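Local atomic coordinates of cysteine-rich repeat secretory protein 15 (Arabidopsis thaliana, PDB entry 6GRF), a protein that probably modulates cell-to-cell trafficking at plasmodesmata and carries two tandem, lectin-like DUF26 domains in its extracellular part. Residues 130-135 and 196-201; 180-185 and 202-207; 142-147 and 159-164. All coordinates share one frame; numbering follows the deposited sequence.

Overall arrangement
All three contacts belong to the second Gnk2-homologous (DUF26) domain and involve its five-stranded antiparallel sheet or adjoining loops. Contacts 1 and 2 share strand 199-204: segments 196-201 and 202-207 are consecutive, but the contact centres are about 21 Å apart, at its two ends. Contact 3 joins helix 136-149 to the hairpin that includes edge strand 156-161, across the sheet from edge strand 122-127, which the loop of contact 1 follows. Its centre is about 13 Å from that of contact 1, which it touches where R142 packs against S196, and about 18 Å from that of contact 2 (nearest atoms about 6 Å). Along the chain it is nested within contact 1 and precedes contact 2.

Contact 1 (130-135 and 196-201); sequences KSVEND and SAVAAE
V132 lays its CG2 methyl over the CB-CG2 side of V198, with 3.8 Å between V132 CG2 and V198 CG2, and the two side chains cross at about a right angle. The torsions account for which branches meet: V132 CG2 stands anti to its own carbonyl carbon, while V198 CG2 is anti to its backbone N, the chi1 of 76° leaving CG1 close to the K130 oxygen (V198 CG1 to K130 O, 3.7 Å).

Beneath this small apolar patch the backbones are tied twice. V198 N donates to K130 O over 3.1 Å, and V132 N donates to S196 O over 2.9 Å. The second bond is close to linear at the acceptor, with a C=O...N angle of 168°; in the first the donor is tilted 17° from the carbonyl plane. S196 O also receives a CA-H...O contact from S131 CA at 3.3 Å. Together these bonds bracket S131 and A197 as a single antiparallel, non-hydrogen-bonded pair.

V132 also touches F138 and F139 of helix 136-149. D135 occupies the N-cap of that helix, and its OD2 is hydrogen-bonded to Y216 OH. The geometry is that of an isolated beta bridge, here joining the loop after strand 122-127 to the lead-in of strand 199-204, at the margin of the DUF26 sheet.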
ATOM      1  N   LYS A 130      12.717  19.566   2.828  1.00 52.95           N
ATOM      2  CA  LYS A 130      12.682  20.833   2.074  1.00 53.60           C
ATOM      3  C   LYS A 130      11.229  21.297   1.877  1.00 51.15           C
ATOM      4  O   LYS A 130      10.377  20.552   1.364  1.00 47.98           O
ATOM      5  CB  LYS A 130      13.383  20.691   0.718  1.00 54.87           C
ATOM      6  CG  LYS A 130      14.733  21.388   0.608  1.00 59.08           C
ATOM      7  CD  LYS A 130      15.829  20.817   1.503  1.00 61.54           C
ATOM      8  CE  LYS A 130      17.093  21.650   1.459  1.00 64.79           C
ATOM      9  NZ  LYS A 130      18.184  21.060   2.271  1.00 67.62           N
ATOM     10  N   SER A 131      10.972  22.541   2.296  1.00 51.08           N
ATOM     11  CA  SER A 131       9.700  23.230   2.130  1.00 49.66           C
ATOM     12  C   SER A 131       9.817  24.275   1.016  1.00 48.78           C
ATOM     13  O   SER A 131      10.868  24.874   0.829  1.00 49.42           O
ATOM     14  CB  SER A 131       9.268  23.881   3.413  1.00 51.14           C
ATOM     15  OG  SER A 131       8.751  22.916   4.310  1.00 51.55           O
ATOM     16  N   VAL A 132       8.713  24.468   0.291  1.00 46.65           N
ATOM     17  CA  VAL A 132       8.537  25.551  -0.650  1.00 46.90           C
ATOM     18  C   VAL A 132       7.920  26.724   0.123  1.00 48.22           C
ATOM     19  O   VAL A 132       7.005  26.540   0.935  1.00 47.53           O
ATOM     20  CB  VAL A 132       7.663  25.132  -1.852  1.00 44.91           C
ATOM     21  CG1 VAL A 132       7.585  26.221  -2.907  1.00 44.88           C
ATOM     22  CG2 VAL A 132       8.139  23.839  -2.485  1.00 44.06           C
ATOM     23  N   GLU A 133       8.459  27.922  -0.115  1.00 50.06           N
ATOM     24  CA  GLU A 133       7.951  29.139   0.462  1.00 51.70           C
ATOM     25  C   GLU A 133       7.940  30.200  -0.648  1.00 50.97           C
ATOM     26  O   GLU A 133       8.733  30.121  -1.595  1.00 49.78           O
ATOM     27  CB  GLU A 133       8.790  29.517   1.688  1.00 55.53           C
ATOM     28  CG  GLU A 133       7.976  30.156   2.811  1.00 58.23           C
ATOM     29  CD  GLU A 133       8.731  30.505   4.090  1.00 62.11           C
ATOM     30  OE1 GLU A 133       9.216  31.664   4.212  1.00 63.26           O
ATOM     31  OE2 GLU A 133       8.803  29.628   4.989  1.00 63.90           O
ATOM     32  N   ASN A 134       6.986  31.132  -0.551  1.00 50.60           N
ATOM     33  CA  ASN A 134       6.812  32.254  -1.484  1.00 51.22           C
ATOM     34  C   ASN A 134       6.740  31.751  -2.932  1.00 48.38           C
ATOM     35  O   ASN A 134       7.468  32.202  -3.800  1.00 49.87           O
ATOM     36  CB  ASN A 134       7.908  33.303  -1.274  1.00 54.40           C
ATOM     37  CG  ASN A 134       7.762  34.029   0.048  1.00 57.46           C
ATOM     38  OD1 ASN A 134       6.655  34.139   0.580  1.00 58.04           O
ATOM     39  ND2 ASN A 134       8.865  34.533   0.582  1.00 59.77           N
ATOM     40  N   ASP A 135       5.833  30.813  -3.175  1.00 45.98           N
ATOM     41  CA  ASP A 135       5.613  30.225  -4.488  1.00 43.75           C
ATOM     42  C   ASP A 135       4.184  29.672  -4.511  1.00 41.80           C
ATOM     43  O   ASP A 135       3.943  28.456  -4.385  1.00 40.33           O
ATOM     44  CB  ASP A 135       6.678  29.177  -4.825  1.00 43.46           C
ATOM     45  CG  ASP A 135       6.798  28.893  -6.361  1.00 43.08           C
ATOM     46  OD1 ASP A 135       5.892  29.221  -7.078  1.00 41.79           O
ATOM     47  OD2 ASP A 135       7.764  28.179  -6.734  1.00 43.77           O
ATOM     48  N   SER A 196       3.637  22.391   3.468  1.00 40.96           N
ATOM     49  CA  SER A 196       4.527  23.217   2.628  1.00 40.64           C
ATOM     50  C   SER A 196       5.606  22.384   1.916  1.00 38.94           C
ATOM     51  O   SER A 196       6.490  22.945   1.269  1.00 39.24           O
ATOM     52  CB  SER A 196       5.171  24.296   3.455  1.00 42.92           C
ATOM     53  OG  SER A 196       4.213  24.964   4.262  1.00 44.40           O
ATOM     54  N   ALA A 197       5.550  21.056   2.035  1.00 37.02           N
ATOM     55  CA  ALA A 197       6.639  20.178   1.570  1.00 36.41           C
ATOM     56  C   ALA A 197       6.704  20.170   0.037  1.00 35.10           C
ATOM     57  O   ALA A 197       5.671  20.222  -0.626  1.00 33.55           O
ATOM     58  CB  ALA A 197       6.419  18.784   2.087  1.00 35.69           C
ATOM     59  N   VAL A 198       7.920  20.052  -0.507  1.00 35.50           N
ATOM     60  CA  VAL A 198       8.131  19.981  -1.959  1.00 35.27           C
ATOM     61  C   VAL A 198       7.702  18.604  -2.477  1.00 33.77           C
ATOM     62  O   VAL A 198       7.438  18.437  -3.672  1.00 32.49           O
ATOM     63  CB  VAL A 198       9.593  20.290  -2.344  1.00 37.21           C
ATOM     64  CG1 VAL A 198      10.541  19.141  -2.046  1.00 37.97           C
ATOM     65  CG2 VAL A 198       9.704  20.694  -3.803  1.00 37.43           C
ATOM     66  N   ALA A 199       7.682  17.628  -1.562  1.00 33.39           N
ATOM     67  CA  ALA A 199       7.379  16.257  -1.853  1.00 32.50           C
ATOM     68  C   ALA A 199       6.860  15.594  -0.577  1.00 32.10           C
ATOM     69  O   ALA A 199       7.385  15.830   0.491  1.00 32.88           O
ATOM     70  CB  ALA A 199       8.610  15.558  -2.375  1.00 33.24           C
ATOM     71  N   ALA A 200       5.821  14.775  -0.712  1.00 31.19           N
ATOM     72  CA  ALA A 200       5.305  14.016   0.415  1.00 31.57           C
ATOM     73  C   ALA A 200       4.594  12.751  -0.069  1.00 31.06           C
ATOM     74  O   ALA A 200       4.232  12.651  -1.221  1.00 30.21           O
ATOM     75  CB  ALA A 200       4.375  14.879   1.217  1.00 31.62           C
ATOM     76  N   GLU A 201       4.393  11.804   0.854  1.00 32.61           N
ATOM     77  CA  GLU A 201       3.680  10.555   0.586  1.00 32.70           C
ATOM     78  C   GLU A 201       2.812  10.212   1.801  1.00 31.49           C
ATOM     79  O   GLU A 201       3.224  10.402   2.927  1.00 31.72           O
ATOM     80  CB  GLU A 201       4.653   9.435   0.199  1.00 34.94           C
ATOM     81  CG  GLU A 201       5.888   9.290   1.083  1.00 39.14           C
ATOM     82  CD  GLU A 201       6.867   8.189   0.655  1.00 42.38           C
ATOM     83  OE1 GLU A 201       6.737   7.692  -0.501  1.00 45.08           O
ATOM     84  OE2 GLU A 201       7.764   7.808   1.468  1.00 45.30           O
TER

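Contact 2 (180-185 and 202-207)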
ATOM      1  N   THR A 180     -12.436   6.135  -4.221  1.00 30.72           N
ATOM      2  CA  THR A 180     -12.564   7.611  -4.259  1.00 31.08           C
ATOM      3  C   THR A 180     -12.440   8.191  -2.838  1.00 31.18           C
ATOM      4  O   THR A 180     -11.702   9.135  -2.619  1.00 29.55           O
ATOM      5  CB  THR A 180     -13.876   8.046  -4.934  1.00 31.98           C
ATOM      6  OG1 THR A 180     -13.861   7.530  -6.261  1.00 32.38           O
ATOM      7  CG2 THR A 180     -14.079   9.546  -4.993  1.00 32.26           C
ATOM      8  N   ALA A 181     -13.174   7.604  -1.880  1.00 32.20           N
ATOM      9  CA  ALA A 181     -13.193   8.052  -0.477  1.00 32.49           C
ATOM     10  C   ALA A 181     -11.815   7.857   0.170  1.00 31.92           C
ATOM     11  O   ALA A 181     -11.366   8.708   0.935  1.00 32.30           O
ATOM     12  CB  ALA A 181     -14.274   7.309   0.280  1.00 34.17           C
ATOM     13  N   CYS A 182     -11.147   6.738  -0.138  1.00 30.69           N
ATOM     14  CA  CYS A 182      -9.848   6.451   0.419  1.00 30.59           C
ATOM     15  C   CYS A 182      -8.838   7.507  -0.061  1.00 29.19           C
ATOM     16  O   CYS A 182      -8.080   8.056   0.734  1.00 27.70           O
ATOM     17  CB  CYS A 182      -9.403   5.039   0.050  1.00 31.60           C
ATOM     18  SG  CYS A 182      -7.932   4.461   0.941  1.00 34.46           S
ATOM     19  N   LEU A 183      -8.835   7.783  -1.368  1.00 27.99           N
ATOM     20  CA  LEU A 183      -7.883   8.748  -1.948  1.00 28.11           C
ATOM     21  C   LEU A 183      -8.218  10.164  -1.475  1.00 28.11           C
ATOM     22  O   LEU A 183      -7.313  10.937  -1.212  1.00 28.30           O
ATOM     23  CB  LEU A 183      -7.890   8.645  -3.477  1.00 27.41           C
ATOM     24  CG  LEU A 183      -7.222   7.386  -4.018  1.00 26.68           C
ATOM     25  CD1 LEU A 183      -7.343   7.302  -5.524  1.00 26.71           C
ATOM     26  CD2 LEU A 183      -5.772   7.328  -3.592  1.00 26.53           C
ATOM     27  N   ALA A 184      -9.510  10.470  -1.324  1.00 29.07           N
ATOM     28  CA  ALA A 184      -9.944  11.763  -0.773  1.00 30.92           C
ATOM     29  C   ALA A 184      -9.304  11.972   0.604  1.00 31.41           C
ATOM     30  O   ALA A 184      -8.778  13.030   0.881  1.00 31.65           O
ATOM     31  CB  ALA A 184     -11.453  11.854  -0.694  1.00 31.80           C
ATOM     32  N   GLU A 185      -9.317  10.934   1.444  1.00 31.68           N
ATOM     33  CA  GLU A 185      -8.695  11.015   2.754  1.00 32.96           C
ATOM     34  C   GLU A 185      -7.169  11.161   2.625  1.00 31.54           C
ATOM     35  O   GLU A 185      -6.570  11.864   3.410  1.00 31.35           O
ATOM     36  CB  GLU A 185      -9.080   9.792   3.595  1.00 34.97           C
ATOM     37  CG  GLU A 185      -8.491   9.797   5.001  1.00 37.20           C
ATOM     38  CD  GLU A 185      -9.091  10.822   5.946  1.00 40.07           C
ATOM     39  OE1 GLU A 185     -10.065  11.493   5.545  1.00 42.03           O
ATOM     40  OE2 GLU A 185      -8.588  10.938   7.089  1.00 43.64           O
ATOM     41  N   VAL A 202       1.583   9.761   1.538  1.00 30.19           N
ATOM     42  CA  VAL A 202       0.691   9.245   2.555  1.00 30.28           C
ATOM     43  C   VAL A 202       0.176   7.863   2.135  1.00 29.55           C
ATOM     44  O   VAL A 202      -0.347   7.675   1.022  1.00 28.31           O
ATOM     45  CB  VAL A 202      -0.470  10.215   2.819  1.00 30.11           C
ATOM     46  CG1 VAL A 202      -1.637   9.528   3.509  1.00 30.11           C
ATOM     47  CG2 VAL A 202       0.007  11.408   3.624  1.00 31.64           C
ATOM     48  N   TYR A 203       0.314   6.903   3.056  1.00 29.51           N
ATOM     49  CA  TYR A 203      -0.132   5.539   2.853  1.00 28.96           C
ATOM     50  C   TYR A 203      -1.215   5.222   3.884  1.00 28.61           C
ATOM     51  O   TYR A 203      -0.960   5.285   5.078  1.00 29.07           O
ATOM     52  CB  TYR A 203       1.031   4.562   2.991  1.00 29.58           C
ATOM     53  CG  TYR A 203       2.101   4.724   1.946  1.00 30.46           C
ATOM     54  CD1 TYR A 203       2.105   3.942   0.807  1.00 30.34           C
ATOM     55  CD2 TYR A 203       3.112   5.653   2.099  1.00 31.00           C
ATOM     56  CE1 TYR A 203       3.081   4.086  -0.161  1.00 30.84           C
ATOM     57  CE2 TYR A 203       4.094   5.814   1.140  1.00 31.80           C
ATOM     58  CZ  TYR A 203       4.070   5.033   0.003  1.00 31.40           C
ATOM     59  OH  TYR A 203       5.036   5.176  -0.940  1.00 33.31           O
ATOM     60  N   LEU A 204      -2.421   4.937   3.394  1.00 27.58           N
ATOM     61  CA  LEU A 204      -3.505   4.468   4.227  1.00 28.31           C
ATOM     62  C   LEU A 204      -3.617   2.953   4.057  1.00 27.95           C
ATOM     63  O   LEU A 204      -2.888   2.360   3.281  1.00 27.05           O
ATOM     64  CB  LEU A 204      -4.798   5.177   3.819  1.00 28.09           C
ATOM     65  CG  LEU A 204      -4.714   6.701   3.768  1.00 28.15           C
ATOM     66  CD1 LEU A 204      -6.089   7.294   3.533  1.00 28.13           C
ATOM     67  CD2 LEU A 204      -4.093   7.259   5.041  1.00 28.71           C
ATOM     68  N   ALA A 205      -4.539   2.344   4.805  1.00 29.61           N
ATOM     69  CA  ALA A 205      -4.711   0.889   4.810  1.00 29.88           C
ATOM     70  C   ALA A 205      -4.970   0.348   3.394  1.00 29.27           C
ATOM     71  O   ALA A 205      -4.442  -0.706   3.053  1.00 29.30           O
ATOM     72  CB  ALA A 205      -5.819   0.511   5.761  1.00 31.02           C
ATOM     73  N   GLN A 206      -5.749   1.065   2.571  1.00 29.05           N
ATOM     74  CA  GLN A 206      -6.245   0.506   1.293  1.00 28.80           C
ATOM     75  C   GLN A 206      -5.876   1.369   0.064  1.00 28.49           C
ATOM     76  O   GLN A 206      -6.313   1.069  -1.061  1.00 26.94           O
ATOM     77  CB  GLN A 206      -7.758   0.328   1.394  1.00 29.53           C
ATOM     78  CG  GLN A 206      -8.196  -0.696   2.439  1.00 30.59           C
ATOM     79  CD  GLN A 206      -8.315  -2.084   1.856  1.00 30.82           C
ATOM     80  OE1 GLN A 206      -7.442  -2.541   1.125  1.00 31.11           O
ATOM     81  NE2 GLN A 206      -9.418  -2.753   2.155  1.00 31.15           N
ATOM     82  N   CYS A 207      -5.058   2.412   0.251  1.00 28.45           N
ATOM     83  CA  CYS A 207      -4.635   3.276  -0.859  1.00 28.41           C
ATOM     84  C   CYS A 207      -3.418   4.096  -0.435  1.00 28.29           C
ATOM     85  O   CYS A 207      -3.061   4.118   0.748  1.00 28.59           O
ATOM     86  CB  CYS A 207      -5.755   4.208  -1.307  1.00 29.20           C
ATOM     87  SG  CYS A 207      -6.299   5.399  -0.052  1.00 31.51           S
TER
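C182 on helix 176-193 is joined covalently to C207 at the start of strand 207-213, one of the disulfides of the DUF26 fold; C170, C179 and C182 have the C-X8-C-X2-C spacing that defines the family. The C182 SG to C207 SG bond measures 2.1 Å, and its chi3 of -93° is near the relaxed value, with left-handed sign. The two cysteines reach it differently: C182 SG is anti to its backbone N, extending from the helix toward the strand, whereas C207 SG (chi1 63°) is tucked between its own N and carbonyl carbon.

The close-knit part of the contact is this covalent link and the buried residues C182, L183, L204 and C207 around it. On one flank L183 CD2 meets C207 CB at 3.9 Å, and L183 continues onto A168 and C170 of the neighbouring strand 164-170. Next to the disulfide, the 204-207 turn is closed by a backbone bond from L204 N to C207 O. Q206 contributes its backbone and CB to the lining around C182 SG, while its amide NE2 turns elsewhere, to D173 OD2 and the carbonyl of K117.

Toward solvent the contact thins to the partly exposed E185, which adds a single aliphatic touch: E185 CG lies 3.8 Å from L204 CD1, the two side chains crossing at about a right angle. That same L204 methyl bridges the two regions, since L204 CD1 also sits 3.5 Å from C182 O, on the helix backbone.

Contact 3 (142-147 and 159-164)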
ATOM      1  N   ARG A 142       0.066  21.868  -7.166  1.00 31.61           N
ATOM      2  CA  ARG A 142      -0.090  20.731  -6.291  1.00 31.44           C
ATOM      3  C   ARG A 142      -1.583  20.430  -6.117  1.00 30.73           C
ATOM      4  O   ARG A 142      -1.987  19.293  -6.251  1.00 29.44           O
ATOM      5  CB  ARG A 142       0.582  20.992  -4.941  1.00 32.13           C
ATOM      6  CG  ARG A 142       0.583  19.783  -4.014  1.00 31.86           C
ATOM      7  CD  ARG A 142      -0.040  20.127  -2.675  1.00 32.96           C
ATOM      8  NE  ARG A 142       0.954  20.545  -1.716  1.00 34.32           N
ATOM      9  CZ  ARG A 142       0.704  21.061  -0.523  1.00 35.61           C
ATOM     10  NH1 ARG A 142      -0.271  21.936  -0.344  1.00 35.21           N
ATOM     11  NH2 ARG A 142       1.456  20.682   0.493  1.00 37.29           N
ATOM     12  N   ASP A 143      -2.376  21.459  -5.801  1.00 31.41           N
ATOM     13  CA  ASP A 143      -3.817  21.330  -5.669  1.00 32.94           C
ATOM     14  C   ASP A 143      -4.424  20.687  -6.923  1.00 32.43           C
ATOM     15  O   ASP A 143      -5.232  19.775  -6.796  1.00 32.06           O
ATOM     16  CB  ASP A 143      -4.497  22.663  -5.364  1.00 34.96           C
ATOM     17  CG  ASP A 143      -4.487  23.011  -3.884  1.00 37.73           C
ATOM     18  OD1 ASP A 143      -4.020  22.160  -3.084  1.00 39.19           O
ATOM     19  OD2 ASP A 143      -4.928  24.136  -3.538  1.00 40.33           O
ATOM     20  N   ASP A 144      -4.043  21.153  -8.119  1.00 32.12           N
ATOM     21  CA  ASP A 144      -4.583  20.573  -9.359  1.00 32.41           C
ATOM     22  C   ASP A 144      -4.195  19.086  -9.476  1.00 30.29           C
ATOM     23  O   ASP A 144      -4.994  18.264  -9.898  1.00 29.88           O
ATOM     24  CB  ASP A 144      -4.117  21.321 -10.608  1.00 34.54           C
ATOM     25  CG  ASP A 144      -4.522  22.783 -10.652  1.00 37.07           C
ATOM     26  OD1 ASP A 144      -5.599  23.124 -10.133  1.00 38.73           O
ATOM     27  OD2 ASP A 144      -3.756  23.569 -11.228  1.00 41.47           O
ATOM     28  N   VAL A 145      -2.955  18.753  -9.123  1.00 28.77           N
ATOM     29  CA  VAL A 145      -2.456  17.386  -9.226  1.00 28.42           C
ATOM     30  C   VAL A 145      -3.227  16.476  -8.253  1.00 27.24           C
ATOM     31  O   VAL A 145      -3.707  15.421  -8.654  1.00 26.52           O
ATOM     32  CB  VAL A 145      -0.935  17.349  -8.989  1.00 28.77           C
ATOM     33  CG1 VAL A 145      -0.434  15.981  -8.571  1.00 28.93           C
ATOM     34  CG2 VAL A 145      -0.196  17.829 -10.221  1.00 29.81           C
ATOM     35  N   LEU A 146      -3.355  16.910  -6.996  1.00 27.06           N
ATOM     36  CA  LEU A 146      -3.998  16.128  -5.942  1.00 27.74           C
ATOM     37  C   LEU A 146      -5.487  15.968  -6.248  1.00 28.08           C
ATOM     38  O   LEU A 146      -6.065  14.924  -5.969  1.00 27.70           O
ATOM     39  CB  LEU A 146      -3.780  16.804  -4.584  1.00 28.09           C
ATOM     40  CG  LEU A 146      -2.356  16.739  -4.034  1.00 28.04           C
ATOM     41  CD1 LEU A 146      -2.299  17.342  -2.647  1.00 29.18           C
ATOM     42  CD2 LEU A 146      -1.828  15.314  -4.008  1.00 28.06           C
ATOM     43  N   SER A 147      -6.089  16.993  -6.856  1.00 28.97           N
ATOM     44  CA  SER A 147      -7.485  16.927  -7.233  1.00 29.90           C
ATOM     45  C   SER A 147      -7.705  15.860  -8.321  1.00 30.18           C
ATOM     46  O   SER A 147      -8.720  15.153  -8.328  1.00 30.98           O
ATOM     47  CB  SER A 147      -7.990  18.263  -7.673  1.00 30.73           C
ATOM     48  OG  SER A 147      -9.258  18.106  -8.283  1.00 31.56           O
ATOM     49  N   SER A 159      -0.324  12.004 -12.437  1.00 31.21           N
ATOM     50  CA  SER A 159      -0.780  13.356 -12.722  1.00 33.44           C
ATOM     51  C   SER A 159       0.384  14.359 -12.698  1.00 33.86           C
ATOM     52  O   SER A 159       1.348  14.182 -11.985  1.00 32.53           O
ATOM     53  CB  SER A 159      -1.870  13.747 -11.774  1.00 34.74           C
ATOM     54  OG  SER A 159      -2.488  14.944 -12.229  1.00 38.36           O
ATOM     55  N   ARG A 160       0.240  15.444 -13.469  1.00 35.00           N
ATOM     56  CA  ARG A 160       1.322  16.373 -13.741  1.00 36.86           C
ATOM     57  C   ARG A 160       0.702  17.746 -14.046  1.00 35.04           C
ATOM     58  O   ARG A 160      -0.300  17.848 -14.733  1.00 33.66           O
ATOM     59  CB  ARG A 160       2.172  15.805 -14.883  1.00 41.19           C
ATOM     60  CG  ARG A 160       3.485  16.525 -15.165  1.00 46.54           C
ATOM     61  CD  ARG A 160       4.259  15.901 -16.331  1.00 50.78           C
ATOM     62  NE  ARG A 160       4.932  14.632 -16.031  1.00 53.20           N
ATOM     63  CZ  ARG A 160       4.376  13.413 -16.127  1.00 55.99           C
ATOM     64  NH1 ARG A 160       3.103  13.280 -16.459  1.00 56.76           N
ATOM     65  NH2 ARG A 160       5.096  12.324 -15.892  1.00 56.04           N
ATOM     66  N   SER A 161       1.262  18.788 -13.444  1.00 33.48           N
ATOM     67  CA  SER A 161       0.891  20.156 -13.734  1.00 33.44           C
ATOM     68  C   SER A 161       2.116  21.016 -13.449  1.00 33.73           C
ATOM     69  O   SER A 161       2.540  21.099 -12.297  1.00 33.18           O
ATOM     70  CB  SER A 161      -0.297  20.581 -12.910  1.00 32.86           C
ATOM     71  OG  SER A 161      -0.553  21.969 -13.032  1.00 33.58           O
ATOM     72  N   GLY A 162       2.691  21.599 -14.507  1.00 34.52           N
ATOM     73  CA  GLY A 162       3.965  22.271 -14.416  1.00 35.32           C
ATOM     74  C   GLY A 162       5.046  21.306 -13.952  1.00 35.72           C
ATOM     75  O   GLY A 162       5.181  20.187 -14.494  1.00 35.79           O
ATOM     76  N   LEU A 163       5.783  21.703 -12.912  1.00 35.49           N
ATOM     77  CA  LEU A 163       6.851  20.877 -12.389  1.00 36.41           C
ATOM     78  C   LEU A 163       6.353  20.014 -11.215  1.00 35.16           C
ATOM     79  O   LEU A 163       7.159  19.408 -10.527  1.00 36.18           O
ATOM     80  CB  LEU A 163       8.014  21.786 -11.970  1.00 38.02           C
ATOM     81  CG  LEU A 163       8.725  22.530 -13.105  1.00 39.36           C
ATOM     82  CD1 LEU A 163       9.970  23.240 -12.590  1.00 40.83           C
ATOM     83  CD2 LEU A 163       9.088  21.575 -14.238  1.00 39.73           C
ATOM     84  N   VAL A 164       5.038  19.937 -10.995  1.00 33.65           N
ATOM     85  CA  VAL A 164       4.492  19.099  -9.938  1.00 33.27           C
ATOM     86  C   VAL A 164       3.933  17.807 -10.542  1.00 32.68           C
ATOM     87  O   VAL A 164       3.113  17.864 -11.449  1.00 32.33           O
ATOM     88  CB  VAL A 164       3.409  19.830  -9.129  1.00 33.48           C
ATOM     89  CG1 VAL A 164       2.902  18.963  -7.984  1.00 33.05           C
ATOM     90  CG2 VAL A 164       3.903  21.180  -8.619  1.00 34.67           C
TER
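V145 points its CB from helix 136-149 toward the hairpin formed by strands 156-161 and 164-170, and there forks. CG1, anti to the backbone N (chi1 159°), goes to the S159 end, where V145 CG1 comes within 4.2 Å of S159 CB. CG2 rests on the hairpin at its turn end: V145 CG2 is 3.5 Å from V164 O and 3.7 Å from S161 N. Those two atoms are themselves hydrogen-bonded, at 2.9 Å from S161 N to V164 O, so the methyl lies against a backbone bond as well as S161 CB and V164 CG1.

V164 packs back on the helix, its CG1 3.9 Å from R142 CA. The R142 guanidinium has its partners elsewhere, NH2 bonding G195 O and Y211 OH, while S159 OG is held by D148 OD2.

Helix segment 142-147 and strand segment 159-161 run nearly antiparallel, at 159°, their axes approaching to 7.5 Å. S161 to V164 form a type II' turn, in which G162 adopts the positive phi that favours glycine. This helix, followed by a beta hairpin that packs against it, belongs to the alpha/beta DUF26 domain, two helices with a five-stranded antiparallel sheet.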